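Local structure of inorganic pyrophosphatase (Shewanella sp. AS-11, 6LL8) at residues K27-E32 against Y128-P133; R112-G115 against T119-K122. The protein probably catalyses the metal-dependent hydrolysis of diphosphate to two phosphates, and here holds magnesium ions and the substrate analogue imidodiphosphate. One frame throughout, in Å; residues are numbered along the deposited sequence.

How the interactions relate
Helix 14-29, which follows the first strand of the parallel sheet, ends in 27-32. Between this segment and its partner 128-133 lie 21 helical and 23 strand residues, among them strands 34-38, 68-72, 88-94 and 108-111. Beyond strand 108-111, interaction 2 closes a short loop, tying 112-115 to the first turns of helix 117-128. That same helix then runs out to 128-133, where interaction 1 closes the large loop and joins the C-terminal ends of helices 14-29 and 117-128, so interaction 2 is nested inside it. The centres lie about 17 Å apart, and the two contacts touch where Ile132 CD1 packs on Lys122 CG at 3.9 Å.

Interaction 1 (K27-E32 against Y128-P133); sequences KNQIGE and YQVKIP
Ile30 turns its CG1 branch between the backbone N and the carbonyl carbon (chi1 67°) and then extends it, which carries CD1 over the ring of Tyr128, itself swung beside its own backbone N. Both residues sit at helix ends finished by Schellman motifs, with Gly31 and Gln129 as the positive-phi residues, so the contact joins the C-terminal ends of helices 14-29 and 117-128 at the surface of the DHH domain. The CD1 methyl makes a CH-pi contact over one ring face, 3.7 Å from the centroid and 16° off the normal. The CG2 branch of Ile30 serves a second partner, touching Val130 CG2 at 3.7 Å, while the other methyl of Val130, CG1, lies 4.0 Å from Gln29 CB on the preceding residue. No direct hydrogen bond spans the segments; the polar link runs through water. Lys27 NZ and Glu32 OE1 form a salt bridge across the turn, the lysine meeting the syn side of the carboxylate, 29° out of its plane. Two waters carry this pair to the phenol oxygen, one accepting from Lys27 NZ and the other donating to Glu32 OE2. A leucine in place of Tyr128 would probably leave both waters without their phenol partner and strip the Ile30 methyl of the flat face beneath it. Leu26 of helix 14-29 also touches Tyr128 and Val130, and Glu108 of strand 108-111 meets Lys27 and Tyr128. The two water bridges converge on a single atom, Tyr128 OH, which lies 2.7 Å from the oxygen of each water.

Interaction 2 (R112-G115 against T119-K122); sequences RPVG and TVIK
Val120 CG2 is the methyl on which the apolar contact turns: Val114 CG2 meets it at 3.7 Å, and the Arg112 side chain crosses it at about a right angle, with Arg112 CB 3.9 Å from Val120 CG2. In the conformer given, the arginine meets the methyl through its aliphatic start, CB and then CG. Val114 CG2 is turned between its own backbone N and carbonyl carbon (CG1 at chi1 -64°), a position from which it also approaches Thr119 CB at 4.2 Å. Val93 of strand 88-94 packs on Val120 as well. Hydrogen bonding across the two segments is absent, but both are tied by one carboxylate: Asp160 OD1 pairs with Thr119 OG1 and Asp160 OD2 with Gly115 N. Within 112-115, Pro113 centres an inverse gamma turn whose bond, Val114 N to Arg112 O, is weak at 2.8 Å. Val114 O takes a hydrogen bond from ND1 of His95, a magnesium ligand, consistent with second-shell positioning of that imidazole. Such a strand-to-helix connection, from edge strand 108-111 into helix 117-128, is part of the parallel alpha/beta fold of the DHH domain, here next to the magnesium ligand His95.

Interaction 1 (K27-E32 against Y128-P133)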
loop_
_atom_site.group_PDB
_atom_site.type_symbol
_atom_site.label_atom_id
_atom_site.label_comp_id
_atom_site.label_asym_id
_atom_site.label_seq_id
_atom_site.Cartn_x
_atom_site.Cartn_y
_atom_site.Cartn_z
ATOM N N LYS A 27 6.340 -20.188 -2.670
ATOM C CA LYS A 27 6.598 -21.051 -1.507
ATOM C C LYS A 27 6.089 -22.467 -1.790
ATOM O O LYS A 27 6.812 -23.439 -1.529
ATOM C CB LYS A 27 5.933 -20.457 -0.270
ATOM C CG LYS A 27 6.677 -19.278 0.306
ATOM C CD LYS A 27 8.032 -19.632 0.827
ATOM C CE LYS A 27 8.570 -18.632 1.816
ATOM N NZ LYS A 27 9.854 -19.060 2.360
ATOM N N ASN A 28 4.893 -22.606 -2.309
ATOM C CA ASN A 28 4.392 -23.961 -2.614
ATOM C C ASN A 28 5.291 -24.639 -3.647
ATOM O O ASN A 28 5.522 -25.848 -3.536
ATOM C CB ASN A 28 2.930 -23.921 -3.026
ATOM C CG ASN A 28 2.038 -23.638 -1.836
ATOM O OD1 ASN A 28 2.156 -24.304 -0.812
ATOM N ND2 ASN A 28 1.134 -22.682 -1.955
ATOM N N GLN A 29 5.777 -23.926 -4.629
ATOM C CA GLN A 29 6.622 -24.534 -5.675
ATOM C C GLN A 29 7.928 -25.032 -5.074
ATOM O O GLN A 29 8.497 -25.982 -5.663
ATOM C CB GLN A 29 6.890 -23.580 -6.829
ATOM C CG GLN A 29 5.687 -23.314 -7.717
ATOM C CD GLN A 29 5.091 -24.538 -8.378
ATOM O OE1 GLN A 29 5.776 -25.160 -9.198
ATOM N NE2 GLN A 29 3.965 -24.973 -7.834
ATOM N N ILE A 30 8.426 -24.434 -4.010
ATOM C CA ILE A 30 9.706 -24.858 -3.394
ATOM C C ILE A 30 9.431 -25.778 -2.199
ATOM O O ILE A 30 10.335 -26.056 -1.422
ATOM C CB ILE A 30 10.640 -23.675 -3.069
ATOM C CG1 ILE A 30 10.084 -22.770 -1.972
ATOM C CG2 ILE A 30 10.956 -22.941 -4.351
ATOM C CD1 ILE A 30 10.993 -21.627 -1.541
ATOM N N GLY A 31 8.218 -26.299 -2.087
ATOM C CA GLY A 31 7.936 -27.312 -1.055
ATOM C C GLY A 31 7.811 -26.751 0.345
ATOM O O GLY A 31 8.059 -27.466 1.311
ATOM N N GLU A 32 7.325 -25.525 0.458
ATOM C CA GLU A 32 7.108 -24.815 1.744
ATOM C C GLU A 32 5.642 -24.418 1.787
ATOM O O GLU A 32 5.245 -23.378 1.284
ATOM C CB GLU A 32 8.025 -23.605 1.830
ATOM C CG GLU A 32 9.483 -23.996 1.866
ATOM C CD GLU A 32 10.450 -22.837 1.993
ATOM O OE1 GLU A 32 10.082 -21.841 2.599
ATOM O OE2 GLU A 32 11.573 -22.977 1.474
ATOM N N TYR A 128 15.326 -18.538 -6.467
ATOM C CA TYR A 128 14.950 -19.964 -6.399
ATOM C C TYR A 128 14.888 -20.621 -7.781
ATOM O O TYR A 128 14.690 -21.839 -7.875
ATOM C CB TYR A 128 13.614 -20.108 -5.663
ATOM C CG TYR A 128 13.678 -19.803 -4.197
ATOM C CD1 TYR A 128 14.329 -20.664 -3.336
ATOM C CD2 TYR A 128 13.080 -18.673 -3.682
ATOM C CE1 TYR A 128 14.350 -20.436 -1.974
ATOM C CE2 TYR A 128 13.115 -18.420 -2.325
ATOM C CZ TYR A 128 13.734 -19.307 -1.468
ATOM O OH TYR A 128 13.725 -19.038 -0.129
ATOM N N GLN A 129 15.006 -19.837 -8.833
ATOM C CA GLN A 129 14.937 -20.338 -10.227
ATOM C C GLN A 129 13.602 -21.048 -10.458
ATOM O O GLN A 129 13.529 -22.086 -11.130
ATOM C CB GLN A 129 16.138 -21.214 -10.554
ATOM C CG GLN A 129 17.483 -20.496 -10.473
ATOM C CD GLN A 129 18.603 -21.467 -10.764
ATOM O OE1 GLN A 129 18.993 -22.281 -9.923
ATOM N NE2 GLN A 129 19.052 -21.446 -11.998
ATOM N N VAL A 130 12.535 -20.427 -10.000
ATOM C CA VAL A 130 11.150 -20.903 -10.232
ATOM C C VAL A 130 10.508 -20.080 -11.351
ATOM O O VAL A 130 10.576 -18.833 -11.351
ATOM C CB VAL A 130 10.351 -20.810 -8.919
ATOM C CG1 VAL A 130 8.886 -21.051 -9.145
ATOM C CG2 VAL A 130 10.923 -21.789 -7.908
ATOM N N LYS A 131 9.878 -20.765 -12.287
ATOM C CA LYS A 131 9.212 -20.113 -13.418
ATOM C C LYS A 131 7.994 -19.346 -12.905
ATOM O O LYS A 131 7.239 -19.823 -12.047
ATOM C CB LYS A 131 8.749 -21.158 -14.430
ATOM C CG LYS A 131 9.872 -21.954 -15.053
ATOM C CD LYS A 131 10.964 -21.131 -15.708
ATOM C CE LYS A 131 12.065 -22.011 -16.271
ATOM N NZ LYS A 131 13.048 -22.420 -15.233
ATOM N N ILE A 132 7.790 -18.167 -13.463
ATOM C CA ILE A 132 6.609 -17.329 -13.114
ATOM C C ILE A 132 5.548 -17.624 -14.162
ATOM O O ILE A 132 5.767 -17.341 -15.341
ATOM C CB ILE A 132 6.955 -15.831 -13.083
ATOM C CG1 ILE A 132 8.130 -15.573 -12.136
ATOM C CG2 ILE A 132 5.703 -15.060 -12.681
ATOM C CD1 ILE A 132 8.603 -14.145 -12.101
ATOM N N PRO A 133 4.396 -18.185 -13.777
ATOM C CA PRO A 133 3.345 -18.428 -14.750
ATOM C C PRO A 133 2.782 -17.105 -15.281
ATOM O O PRO A 133 2.856 -16.074 -14.639
ATOM C CB PRO A 133 2.235 -19.139 -13.965
ATOM C CG PRO A 133 2.881 -19.600 -12.675
ATOM C CD PRO A 133 4.071 -18.705 -12.456
HETATM O O HOH W 1 11.617 -17.594 0.852
HETATM O O HOH W 2 13.452 -21.132 1.494
#

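Interaction 2 (R112-G115 against T119-K122)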
loop_
_atom_site.group_PDB
_atom_site.type_symbol
_atom_site.label_atom_id
_atom_site.label_comp_id
_atom_site.label_asym_id
_atom_site.label_seq_id
_atom_site.Cartn_x
_atom_site.Cartn_y
_atom_site.Cartn_z
ATOM N N ARG A 112 13.721 -4.138 0.405
ATOM C CA ARG A 112 14.538 -3.336 -0.523
ATOM C C ARG A 112 13.831 -2.016 -0.735
ATOM O O ARG A 112 12.605 -2.012 -0.863
ATOM C CB ARG A 112 14.698 -4.037 -1.873
ATOM C CG ARG A 112 15.327 -5.418 -1.812
ATOM C CD ARG A 112 16.798 -5.424 -1.488
ATOM N NE ARG A 112 17.280 -6.796 -1.683
ATOM C CZ ARG A 112 17.202 -7.774 -0.739
ATOM N NH1 ARG A 112 16.745 -7.522 0.471
ATOM N NH2 ARG A 112 17.567 -9.003 -1.020
ATOM N N PRO A 113 14.570 -0.904 -0.848
ATOM C CA PRO A 113 13.942 0.405 -0.993
ATOM C C PRO A 113 13.588 0.679 -2.456
ATOM O O PRO A 113 14.071 1.626 -3.064
ATOM C CB PRO A 113 15.006 1.338 -0.424
ATOM C CG PRO A 113 16.279 0.670 -0.817
ATOM C CD PRO A 113 16.023 -0.812 -0.625
ATOM N N VAL A 114 12.716 -0.171 -2.985
ATOM C CA VAL A 114 12.287 -0.148 -4.377
ATOM C C VAL A 114 10.836 0.291 -4.445
ATOM O O VAL A 114 10.158 0.577 -3.447
ATOM C CB VAL A 114 12.549 -1.490 -5.062
ATOM C CG1 VAL A 114 14.058 -1.759 -5.115
ATOM C CG2 VAL A 114 11.766 -2.633 -4.405
ATOM N N GLY A 115 10.324 0.331 -5.658
ATOM C CA GLY A 115 8.965 0.828 -5.900
ATOM C C GLY A 115 7.834 -0.077 -5.507
ATOM O O GLY A 115 6.738 0.432 -5.351
ATOM N N THR A 119 8.283 -6.295 -6.867
ATOM C CA THR A 119 9.636 -6.256 -7.483
ATOM C C THR A 119 10.560 -7.168 -6.688
ATOM O O THR A 119 11.385 -7.915 -7.270
ATOM C CB THR A 119 10.129 -4.827 -7.578
ATOM O OG1 THR A 119 9.193 -4.130 -8.399
ATOM C CG2 THR A 119 11.526 -4.715 -8.134
ATOM N N VAL A 120 10.470 -7.099 -5.367
ATOM C CA VAL A 120 11.299 -7.955 -4.492
ATOM C C VAL A 120 10.843 -9.413 -4.625
ATOM O O VAL A 120 11.673 -10.324 -4.671
ATOM C CB VAL A 120 11.239 -7.472 -3.043
ATOM C CG1 VAL A 120 12.240 -8.273 -2.207
ATOM C CG2 VAL A 120 11.523 -5.989 -2.927
ATOM N N ILE A 121 9.543 -9.686 -4.693
ATOM C CA ILE A 121 9.089 -11.071 -4.879
ATOM C C ILE A 121 9.628 -11.610 -6.200
ATOM O O ILE A 121 10.022 -12.770 -6.240
ATOM C CB ILE A 121 7.559 -11.137 -4.755
ATOM C CG1 ILE A 121 7.127 -10.736 -3.345
ATOM C CG2 ILE A 121 7.058 -12.517 -5.113
ATOM C CD1 ILE A 121 5.635 -10.529 -3.177
ATOM N N LYS A 122 9.705 -10.811 -7.249
ATOM C CA LYS A 122 10.299 -11.303 -8.514
ATOM C C LYS A 122 11.748 -11.693 -8.253
ATOM O O LYS A 122 12.200 -12.723 -8.778
ATOM C CB LYS A 122 10.131 -10.242 -9.594
ATOM C CG LYS A 122 10.233 -10.761 -11.003
ATOM C CD LYS A 122 11.551 -10.969 -11.528
ATOM C CE LYS A 122 11.453 -11.404 -12.997
ATOM N NZ LYS A 122 12.817 -11.543 -13.495
#